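Local coordinates for acyl-[acyl-carrier-protein]--UDP-N-acetylglucosamine O-acyltransferase (PDB 1J2Z) that catalyses transfer of an (R)-3-hydroxyacyl chain from acyl carrier protein to UDP-N-acetylglucosamine, the first step of lipid A biosynthesis, at residues C92-G97 / N111-Y116; C123-H128 / I141-Y146; H128-N133 / Y146-G151; T153-F158 / C165-K170. All coordinates share one frame; numbering follows the deposited sequence.

Contact 1: C92-G97 / N111-Y116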
# COMPACT_ATOMS: atom_id res chain seq x y z
N CYS A 92 -0.91 -4.75 -9.70
CA CYS A 92 0.53 -4.98 -9.66
C CYS A 92 1.18 -4.05 -10.67
O CYS A 92 0.55 -3.69 -11.67
CB CYS A 92 0.87 -6.43 -10.01
SG CYS A 92 0.63 -7.57 -8.66
N MET A 93 2.42 -3.66 -10.42
CA MET A 93 3.13 -2.77 -11.33
C MET A 93 4.54 -3.32 -11.44
O MET A 93 5.26 -3.40 -10.45
CB MET A 93 3.13 -1.35 -10.76
CG MET A 93 3.37 -0.26 -11.79
SD MET A 93 5.10 0.06 -12.09
CE MET A 93 5.45 1.32 -10.85
N ILE A 94 4.92 -3.71 -12.66
CA ILE A 94 6.23 -4.30 -12.90
C ILE A 94 6.94 -3.59 -14.04
O ILE A 94 6.40 -3.48 -15.14
CB ILE A 94 6.09 -5.79 -13.24
CG1 ILE A 94 5.34 -6.51 -12.11
CG2 ILE A 94 7.47 -6.42 -13.42
CD1 ILE A 94 5.08 -7.98 -12.38
N ASN A 95 8.15 -3.12 -13.78
CA ASN A 95 8.93 -2.41 -14.79
C ASN A 95 10.06 -3.25 -15.35
O ASN A 95 10.52 -4.21 -14.71
CB ASN A 95 9.54 -1.14 -14.17
CG ASN A 95 8.49 -0.24 -13.56
OD1 ASN A 95 7.54 0.17 -14.24
ND2 ASN A 95 8.65 0.08 -12.29
N PRO A 96 10.52 -2.92 -16.57
CA PRO A 96 11.61 -3.64 -17.22
C PRO A 96 12.93 -3.12 -16.65
O PRO A 96 12.93 -2.19 -15.83
CB PRO A 96 11.42 -3.30 -18.70
CG PRO A 96 10.82 -1.93 -18.65
CD PRO A 96 9.83 -2.04 -17.53
N GLY A 97 14.05 -3.71 -17.07
CA GLY A 97 15.34 -3.31 -16.55
C GLY A 97 15.91 -2.01 -17.08
O GLY A 97 15.20 -1.24 -17.72
N ASN A 111 4.65 -18.59 -10.00
CA ASN A 111 4.72 -17.63 -8.91
C ASN A 111 3.35 -16.99 -8.74
O ASN A 111 2.52 -17.00 -9.65
CB ASN A 111 5.72 -16.52 -9.20
CG ASN A 111 7.13 -17.05 -9.37
OD1 ASN A 111 7.73 -17.55 -8.41
ND2 ASN A 111 7.67 -16.93 -10.58
N LEU A 112 3.13 -16.44 -7.55
CA LEU A 112 1.89 -15.75 -7.26
C LEU A 112 2.29 -14.39 -6.72
O LEU A 112 3.00 -14.30 -5.72
CB LEU A 112 1.08 -16.51 -6.20
CG LEU A 112 -0.11 -15.73 -5.60
CD1 LEU A 112 -1.06 -15.28 -6.71
CD2 LEU A 112 -0.84 -16.61 -4.58
N LEU A 113 1.89 -13.33 -7.41
CA LEU A 113 2.18 -11.98 -6.96
C LEU A 113 0.80 -11.41 -6.66
O LEU A 113 0.03 -11.13 -7.58
CB LEU A 113 2.87 -11.15 -8.05
CG LEU A 113 4.07 -11.76 -8.78
CD1 LEU A 113 4.72 -10.70 -9.66
CD2 LEU A 113 5.07 -12.29 -7.79
N MET A 114 0.48 -11.26 -5.38
CA MET A 114 -0.81 -10.74 -4.96
C MET A 114 -0.98 -9.28 -5.34
O MET A 114 -0.08 -8.67 -5.91
CB MET A 114 -1.00 -10.95 -3.46
CG MET A 114 -1.17 -12.43 -3.09
SD MET A 114 -1.48 -12.74 -1.35
CE MET A 114 -0.34 -14.05 -1.04
N ALA A 115 -2.15 -8.72 -5.03
CA ALA A 115 -2.46 -7.34 -5.38
C ALA A 115 -1.53 -6.28 -4.81
O ALA A 115 -0.95 -6.44 -3.74
CB ALA A 115 -3.91 -7.02 -5.00
N TYR A 116 -1.41 -5.18 -5.56
CA TYR A 116 -0.58 -4.04 -5.20
C TYR A 116 0.92 -4.33 -5.09
O TYR A 116 1.66 -3.55 -4.49
CB TYR A 116 -1.06 -3.42 -3.88
CG TYR A 116 -2.57 -3.33 -3.73
CD1 TYR A 116 -3.28 -4.35 -3.09
CD2 TYR A 116 -3.29 -2.23 -4.21
CE1 TYR A 116 -4.66 -4.28 -2.93
CE2 TYR A 116 -4.68 -2.15 -4.05
CZ TYR A 116 -5.35 -3.18 -3.41
OH TYR A 116 -6.71 -3.15 -3.24
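C92 and L113 meet at a corner of the beta-helix, joined by van der Waals contact without any hydrogen bond between the two segments. The sulfur does most of the touching: C92 SG comes within 3.0 Å of M114 O and lies 3.8 Å from L113 O, so it faces the backbone that leaves strand 112-113. Its position follows from a first torsion that sets SG anti to the carbonyl carbon, chi1 -79°. The same sulfur also packs on L113, 4.3 Å from its CB. Deeper in, one methyl of each branched side chain closes the gap, with I94 CD1 3.9 Å from L113 CD1 and the two side chains crossing at about a right angle. The backbones come together where C92 enters its strand and the turn at Y116 leads into the next one, the two CA atoms being 4.7 Å apart. Y116 is held from outside, its OH hydrogen-bonded to F91 O of the second subunit. Strand 93-94 runs between strands 63-64 and 118-119, whereas L113 rests on L131 of the neighbouring strand 130-131; I107, from strand 104-107 in the third wall, touches both I94 and L113, so that all three walls meet here.

Contact 2: C123-H128 / I141-Y146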
# COMPACT_ATOMS: atom_id res chain seq x y z
N CYS A 123 14.96 -6.43 -11.35
CA CYS A 123 14.79 -7.46 -10.34
C CYS A 123 14.75 -8.82 -11.02
O CYS A 123 14.42 -8.94 -12.20
CB CYS A 123 13.49 -7.25 -9.55
SG CYS A 123 13.56 -5.88 -8.35
N VAL A 124 15.09 -9.85 -10.26
CA VAL A 124 15.08 -11.21 -10.77
C VAL A 124 14.36 -12.08 -9.75
O VAL A 124 14.80 -12.20 -8.62
CB VAL A 124 16.51 -11.75 -10.97
CG1 VAL A 124 16.46 -13.22 -11.35
CG2 VAL A 124 17.22 -10.96 -12.06
N ILE A 125 13.25 -12.66 -10.18
CA ILE A 125 12.46 -13.54 -9.32
C ILE A 125 12.49 -14.92 -9.97
O ILE A 125 12.36 -15.04 -11.19
CB ILE A 125 11.00 -13.05 -9.21
CG1 ILE A 125 10.97 -11.69 -8.49
CG2 ILE A 125 10.16 -14.07 -8.46
CD1 ILE A 125 9.60 -11.05 -8.45
N GLY A 126 12.66 -15.95 -9.15
CA GLY A 126 12.70 -17.31 -9.66
C GLY A 126 11.34 -17.95 -9.86
O GLY A 126 10.44 -17.34 -10.45
N SER A 127 11.18 -19.17 -9.36
CA SER A 127 9.93 -19.91 -9.50
C SER A 127 9.36 -20.37 -8.16
O SER A 127 10.08 -20.43 -7.16
CB SER A 127 10.15 -21.13 -10.41
OG SER A 127 10.53 -20.75 -11.72
N HIS A 128 8.07 -20.69 -8.14
CA HIS A 128 7.39 -21.16 -6.93
C HIS A 128 7.42 -20.15 -5.79
O HIS A 128 7.39 -20.53 -4.63
CB HIS A 128 8.01 -22.48 -6.45
CG HIS A 128 7.97 -23.57 -7.48
ND1 HIS A 128 6.80 -24.22 -7.82
CD2 HIS A 128 8.93 -24.09 -8.27
CE1 HIS A 128 7.05 -25.09 -8.78
NE2 HIS A 128 8.33 -25.03 -9.08
N ILE A 141 16.96 -6.34 -7.30
CA ILE A 141 16.80 -7.39 -6.30
C ILE A 141 16.77 -8.79 -6.93
O ILE A 141 16.27 -8.97 -8.03
CB ILE A 141 15.50 -7.15 -5.49
CG1 ILE A 141 15.69 -5.92 -4.60
CG2 ILE A 141 15.16 -8.39 -4.67
CD1 ILE A 141 14.40 -5.39 -4.00
N GLU A 142 17.34 -9.76 -6.21
CA GLU A 142 17.38 -11.14 -6.68
C GLU A 142 16.67 -12.02 -5.67
O GLU A 142 17.01 -12.03 -4.48
CB GLU A 142 18.83 -11.61 -6.85
CG GLU A 142 19.56 -10.97 -8.02
CD GLU A 142 21.05 -11.28 -8.03
OE1 GLU A 142 21.44 -12.31 -7.45
OE2 GLU A 142 21.82 -10.49 -8.61
N ILE A 143 15.68 -12.77 -6.14
CA ILE A 143 14.90 -13.66 -5.29
C ILE A 143 14.97 -15.08 -5.84
O ILE A 143 14.62 -15.31 -6.99
CB ILE A 143 13.43 -13.18 -5.22
CG1 ILE A 143 13.38 -11.80 -4.55
CG2 ILE A 143 12.57 -14.19 -4.48
CD1 ILE A 143 12.01 -11.17 -4.51
N GLY A 144 15.41 -16.02 -5.01
CA GLY A 144 15.53 -17.40 -5.44
C GLY A 144 14.21 -18.14 -5.51
O GLY A 144 13.15 -17.54 -5.34
N ASP A 145 14.27 -19.45 -5.77
CA ASP A 145 13.05 -20.25 -5.86
C ASP A 145 12.46 -20.51 -4.47
O ASP A 145 13.17 -20.44 -3.46
CB ASP A 145 13.32 -21.59 -6.54
CG ASP A 145 13.84 -21.44 -7.96
OD1 ASP A 145 13.53 -20.42 -8.61
OD2 ASP A 145 14.56 -22.35 -8.42
N TYR A 146 11.17 -20.80 -4.44
CA TYR A 146 10.47 -21.10 -3.19
C TYR A 146 10.62 -20.06 -2.09
O TYR A 146 10.86 -20.40 -0.93
CB TYR A 146 10.91 -22.47 -2.65
CG TYR A 146 10.72 -23.60 -3.63
CD1 TYR A 146 11.72 -23.94 -4.53
CD2 TYR A 146 9.52 -24.30 -3.69
CE1 TYR A 146 11.54 -24.95 -5.47
CE2 TYR A 146 9.32 -25.31 -4.63
CZ TYR A 146 10.34 -25.63 -5.52
OH TYR A 146 10.15 -26.62 -6.45
O HOH W 1 13.76 -20.70 -11.33
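V124 and I125 pair in parallel register with E142 and I143. Two firm backbone hydrogen bonds, V124 N to I141 O and I143 N to V124 O, both 2.7 Å, make the ladder; G126 N to I143 O is weak. Past the strands Y146 N donates to S127 O. D145 turns back across the gap, where its OD1 accepts from S127 N at 2.8 Å, on the anti side and 35° out of the carboxylate plane. A water also donates to this oxygen. I125 and I143 lie side by side on the inward face, I125 CG1 4.1 Å from I143 CD1. At the far end the rings of H128 and Y146 are nearly parallel, at 10°, but slid until they scarcely overlap. Both residues set CG beside the backbone N (chi1 -58° in H128), which sends the rings out the same way. H128 CB sits over the tyrosine face, 3.8 Å from its centroid, while Y146 OH lies over the rim of the imidazole. Strands 124-125 and 142-143 are neighbouring rungs of one wall of the left-handed beta-helix, flanked by strands 104-107 and 160-161, with L137 of strand 136-137 against both isoleucines and helix 195-201 packed on Y146.

Contact 3: H128-N133 / Y146-G151. With SOG (octyl 1-thio-beta-D-glucopyranoside), chain B.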
# COMPACT_ATOMS: atom_id res chain seq x y z
N HIS A 128 8.07 -20.69 -8.14
CA HIS A 128 7.39 -21.16 -6.93
C HIS A 128 7.42 -20.15 -5.79
O HIS A 128 7.39 -20.53 -4.63
CB HIS A 128 8.01 -22.48 -6.45
CG HIS A 128 7.97 -23.57 -7.48
ND1 HIS A 128 6.80 -24.22 -7.82
CD2 HIS A 128 8.93 -24.09 -8.27
CE1 HIS A 128 7.05 -25.09 -8.78
NE2 HIS A 128 8.33 -25.03 -9.08
N CYS A 129 7.47 -18.87 -6.13
CA CYS A 129 7.50 -17.82 -5.11
C CYS A 129 6.12 -17.23 -4.86
O CYS A 129 5.22 -17.33 -5.69
CB CYS A 129 8.43 -16.69 -5.53
SG CYS A 129 10.19 -17.11 -5.54
N ILE A 130 5.96 -16.61 -3.69
CA ILE A 130 4.71 -15.97 -3.34
C ILE A 130 5.00 -14.62 -2.69
O ILE A 130 5.68 -14.55 -1.67
CB ILE A 130 3.88 -16.83 -2.36
CG1 ILE A 130 3.42 -18.12 -3.05
CG2 ILE A 130 2.67 -16.05 -1.88
CD1 ILE A 130 2.71 -19.09 -2.13
N LEU A 131 4.51 -13.55 -3.32
CA LEU A 131 4.69 -12.21 -2.78
C LEU A 131 3.29 -11.74 -2.42
O LEU A 131 2.44 -11.58 -3.31
CB LEU A 131 5.32 -11.27 -3.82
CG LEU A 131 6.62 -11.65 -4.55
CD1 LEU A 131 7.27 -10.38 -5.10
CD2 LEU A 131 7.57 -12.35 -3.62
N ALA A 132 3.05 -11.52 -1.13
CA ALA A 132 1.75 -11.08 -0.64
C ALA A 132 1.42 -9.62 -0.94
O ALA A 132 2.26 -8.87 -1.45
CB ALA A 132 1.66 -11.32 0.87
N ASN A 133 0.19 -9.22 -0.60
CA ASN A 133 -0.29 -7.86 -0.83
C ASN A 133 0.71 -6.76 -0.52
O ASN A 133 1.34 -6.76 0.55
CB ASN A 133 -1.56 -7.58 -0.01
CG ASN A 133 -2.80 -8.26 -0.56
OD1 ASN A 133 -3.88 -7.67 -0.63
ND2 ASN A 133 -2.66 -9.52 -0.95
N TYR A 146 11.17 -20.80 -4.44
CA TYR A 146 10.47 -21.10 -3.19
C TYR A 146 10.62 -20.06 -2.09
O TYR A 146 10.86 -20.40 -0.93
CB TYR A 146 10.91 -22.47 -2.65
CG TYR A 146 10.72 -23.60 -3.63
CD1 TYR A 146 11.72 -23.94 -4.53
CD2 TYR A 146 9.52 -24.30 -3.69
CE1 TYR A 146 11.54 -24.95 -5.47
CE2 TYR A 146 9.32 -25.31 -4.63
CZ TYR A 146 10.34 -25.63 -5.52
OH TYR A 146 10.15 -26.62 -6.45
N VAL A 147 10.47 -18.79 -2.45
CA VAL A 147 10.56 -17.73 -1.47
C VAL A 147 9.18 -17.14 -1.22
O VAL A 147 8.41 -16.89 -2.16
CB VAL A 147 11.51 -16.60 -1.94
CG1 VAL A 147 11.42 -15.40 -0.99
CG2 VAL A 147 12.94 -17.11 -1.98
N ASN A 148 8.85 -16.95 0.05
CA ASN A 148 7.57 -16.36 0.43
C ASN A 148 7.85 -15.04 1.13
O ASN A 148 8.68 -14.98 2.04
CB ASN A 148 6.79 -17.27 1.38
CG ASN A 148 6.16 -18.45 0.67
OD1 ASN A 148 5.27 -19.11 1.20
ND2 ASN A 148 6.63 -18.73 -0.54
N ILE A 149 7.19 -13.98 0.68
CA ILE A 149 7.38 -12.68 1.29
C ILE A 149 6.01 -12.17 1.75
O ILE A 149 5.10 -12.00 0.94
CB ILE A 149 7.99 -11.66 0.31
CG1 ILE A 149 9.28 -12.23 -0.29
CG2 ILE A 149 8.28 -10.35 1.03
CD1 ILE A 149 9.98 -11.31 -1.27
N GLY A 150 5.89 -11.94 3.06
CA GLY A 150 4.63 -11.48 3.63
C GLY A 150 4.21 -10.09 3.20
O GLY A 150 5.03 -9.25 2.82
N GLY A 151 2.90 -9.83 3.29
CA GLY A 151 2.35 -8.56 2.89
C GLY A 151 2.96 -7.30 3.47
O GLY A 151 3.42 -7.27 4.61
C1 SOG B . -4.55 -14.71 3.00
C2 SOG B . -5.68 -15.25 2.09
C3 SOG B . -5.66 -14.52 0.75
C4 SOG B . -5.86 -13.03 1.01
C5 SOG B . -4.71 -12.52 1.93
C6 SOG B . -4.89 -11.04 2.24
C1' SOG B . -3.28 -15.55 4.85
C2' SOG B . -3.26 -14.85 6.20
C3' SOG B . -2.33 -15.56 7.17
C4' SOG B . -2.32 -14.87 8.52
C5' SOG B . -1.39 -15.58 9.49
C6' SOG B . -1.26 -14.81 10.79
C7' SOG B . -0.34 -15.50 11.77
C8' SOG B . -0.24 -14.72 13.05
S1 SOG B . -4.58 -15.36 4.28
O2 SOG B . -5.52 -16.65 1.89
O3 SOG B . -6.69 -15.00 -0.09
O4 SOG B . -5.85 -12.31 -0.21
O5 SOG B . -4.73 -13.27 3.17
O6 SOG B . -4.33 -10.25 1.20
O HOH W 2 6.24 -20.95 -2.16
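The flat amide of N148 has I130 over one face, I130 CB standing 3.8 Å from N148 ND2 almost straight above it, as its first torsion, CG anti to the carbonyl carbon (chi1 -75°), lays it alongside I130. At the edge, in the amide plane, ND2 reaches V147 O at 3.0 Å, although it meets that carbonyl from above the carbonyl's own plane. A water accepts from ND2 at 2.8 Å and donates in turn to H128 O. Two partners thus fix the rotation of the amide, and V147 O is gripped twice, since I130 N also donates to it. The ladder continues with I149 N to I130 O and A132 N to I149 O, the latter almost straight at 174°. L131 and I149 point the same way, L131 CD2 3.5 Å from I149 CD1. Beyond the strands A132 CB presses on G151 N at 3.1 Å, a tight fit. N133 ND2 approaches O6 of a bound octyl thioglucoside at 2.8 Å and is hydrogen-bonded to Q69 of the second subunit. Parallel two-residue strands stacked one coil apart, with L131 and I149 turned into the core and I130 and N148 turned outward, are characteristic of the left-handed beta-helix built from hexapeptide repeats.

Contact 4: T153-F158 / C165-K170. With SOG (octyl 1-thio-beta-D-glucopyranoside), chain C.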
# COMPACT_ATOMS: atom_id res chain seq x y z
N THR A 153 5.71 -5.83 2.87
CA THR A 153 7.15 -5.87 3.14
C THR A 153 7.89 -5.09 2.05
O THR A 153 7.52 -5.15 0.87
CB THR A 153 7.69 -7.32 3.16
OG1 THR A 153 7.27 -7.97 4.36
CG2 THR A 153 9.22 -7.34 3.09
N ALA A 154 8.92 -4.35 2.45
CA ALA A 154 9.71 -3.58 1.51
C ALA A 154 11.12 -4.16 1.48
O ALA A 154 11.72 -4.38 2.53
CB ALA A 154 9.77 -2.12 1.94
N ILE A 155 11.63 -4.43 0.28
CA ILE A 155 12.97 -4.97 0.11
C ILE A 155 13.77 -3.86 -0.57
O ILE A 155 13.36 -3.35 -1.61
CB ILE A 155 12.98 -6.21 -0.81
CG1 ILE A 155 11.94 -7.23 -0.33
CG2 ILE A 155 14.38 -6.84 -0.80
CD1 ILE A 155 12.18 -7.79 1.04
N HIS A 156 14.91 -3.50 0.03
CA HIS A 156 15.74 -2.43 -0.52
C HIS A 156 16.59 -2.87 -1.70
O HIS A 156 16.79 -4.06 -1.93
CB HIS A 156 16.63 -1.84 0.58
CG HIS A 156 15.87 -1.32 1.76
ND1 HIS A 156 14.64 -0.71 1.64
CD2 HIS A 156 16.17 -1.31 3.08
CE1 HIS A 156 14.22 -0.33 2.84
NE2 HIS A 156 15.13 -0.69 3.73
N GLN A 157 17.11 -1.90 -2.44
CA GLN A 157 17.91 -2.15 -3.64
C GLN A 157 19.10 -3.08 -3.44
O GLN A 157 19.78 -3.05 -2.42
CB GLN A 157 18.40 -0.82 -4.22
CG GLN A 157 19.52 -0.17 -3.41
CD GLN A 157 19.90 1.21 -3.90
OE1 GLN A 157 20.02 1.44 -5.11
NE2 GLN A 157 20.09 2.14 -2.98
N PHE A 158 19.34 -3.91 -4.45
CA PHE A 158 20.45 -4.86 -4.45
C PHE A 158 20.39 -5.99 -3.44
O PHE A 158 21.34 -6.76 -3.32
CB PHE A 158 21.79 -4.11 -4.31
CG PHE A 158 22.13 -3.25 -5.49
CD1 PHE A 158 21.92 -1.88 -5.46
CD2 PHE A 158 22.61 -3.83 -6.66
CE1 PHE A 158 22.18 -1.09 -6.57
CE2 PHE A 158 22.88 -3.05 -7.78
CZ PHE A 158 22.66 -1.68 -7.74
N CYS A 165 13.57 -19.19 1.28
CA CYS A 165 13.44 -18.26 2.40
C CYS A 165 12.02 -17.78 2.64
O CYS A 165 11.18 -17.77 1.74
CB CYS A 165 14.34 -17.04 2.19
SG CYS A 165 16.09 -17.37 2.39
N MET A 166 11.76 -17.39 3.88
CA MET A 166 10.46 -16.87 4.24
C MET A 166 10.66 -15.52 4.91
O MET A 166 11.44 -15.41 5.86
CB MET A 166 9.74 -17.81 5.21
CG MET A 166 8.32 -17.37 5.56
SD MET A 166 7.44 -18.57 6.56
CE MET A 166 6.91 -19.74 5.29
N ILE A 167 9.98 -14.50 4.42
CA ILE A 167 10.09 -13.16 4.99
C ILE A 167 8.73 -12.75 5.54
O ILE A 167 7.75 -12.68 4.80
CB ILE A 167 10.54 -12.14 3.93
CG1 ILE A 167 11.77 -12.66 3.21
CG2 ILE A 167 10.85 -10.80 4.59
CD1 ILE A 167 12.28 -11.73 2.16
N ALA A 168 8.68 -12.47 6.84
CA ALA A 168 7.44 -12.07 7.49
C ALA A 168 6.90 -10.75 6.94
O ALA A 168 7.65 -9.93 6.42
CB ALA A 168 7.66 -11.94 9.00
N GLY A 169 5.59 -10.56 7.05
CA GLY A 169 4.99 -9.34 6.56
C GLY A 169 5.46 -8.10 7.31
O GLY A 169 6.01 -8.21 8.40
N LYS A 170 5.25 -6.94 6.71
CA LYS A 170 5.65 -5.66 7.30
C LYS A 170 7.13 -5.54 7.65
O LYS A 170 7.50 -4.78 8.54
CB LYS A 170 4.81 -5.37 8.55
CG LYS A 170 3.45 -4.76 8.23
CD LYS A 170 2.71 -4.39 9.51
CE LYS A 170 1.52 -3.49 9.21
NZ LYS A 170 1.96 -2.16 8.69
C1 SOG C . 14.10 2.56 -6.37
C2 SOG C . 14.17 2.46 -7.92
C3 SOG C . 12.78 2.78 -8.50
C4 SOG C . 11.78 1.76 -7.94
C5 SOG C . 11.75 1.88 -6.40
C6 SOG C . 10.79 0.87 -5.79
C1' SOG C . 15.68 2.99 -4.61
C2' SOG C . 15.92 2.00 -3.49
C3' SOG C . 16.92 2.54 -2.49
C4' SOG C . 17.17 1.55 -1.36
C5' SOG C . 18.17 2.10 -0.36
C6' SOG C . 18.31 1.17 0.83
C7' SOG C . 19.31 1.70 1.84
C8' SOG C . 19.42 0.76 3.01
S1 SOG C . 15.38 2.25 -5.80
O2 SOG C . 15.13 3.38 -8.42
O3 SOG C . 12.82 2.68 -9.91
O4 SOG C . 10.49 2.01 -8.47
O5 SOG C . 13.09 1.64 -5.87
O6 SOG C . 9.47 1.39 -5.80
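T153 and I155 meet I167 in an apolar contact inside the prism of the beta-helix, where walls carrying strands 154-155 and 166-167 face each other across a corner. I155 and I167 reach toward each other tip to tip, with I155 CD1 4.1 Å from I167 CD1. Nearer the corner T153 CG2 lies 4.1 Å from I167 CG2, the side chains crossing at about a right angle. The threonine's other branch sits at the turn: T153 OG1 lies 2.9 Å from A168 O, but its hydrogen bonds are to G150 O and to S171 N. Outside the prism, H156 and Q157 border the octyl tail of a bound thioglucoside detergent. H156 CB is 3.5 Å from C6' of that tail. Q157 extends its chain along the alkyl carbons, its CG 3.6 Å from C4', after a first torsion that places CG between the backbone N and the carbonyl carbon, chi1 74°. Q157 probably also binds substrate, as in related enzymes. The chemistry is thus divided: isoleucine methyls fill the interior, a threonine methyl joins them while its hydroxyl serves the turn, and the outer surface can take an alkyl chain, consistent with an enzyme that handles acyl groups.

In the fold
The contacts sample successive coils of one left-handed beta-helix, its three walls built of parallel strands in this region. Contacts 2 and 3 join the same two coils on adjacent walls, their centres 10 Å apart; they share H128 and Y146, and their segments alternate along the chain. Contacts 1 and 4 span corners between walls, their centres about 14 Å apart and without touching, closing before and opening after the other two. N111 ties contact 1 to contact 2 through G126 O and to contact 3 through C129 N, while strands 148-149 and 166-167 pair contact 3 with contact 4. Corner packing and wall ladders thus make a continuous prism, along whose outside the homotrimer packs and the detergent binds.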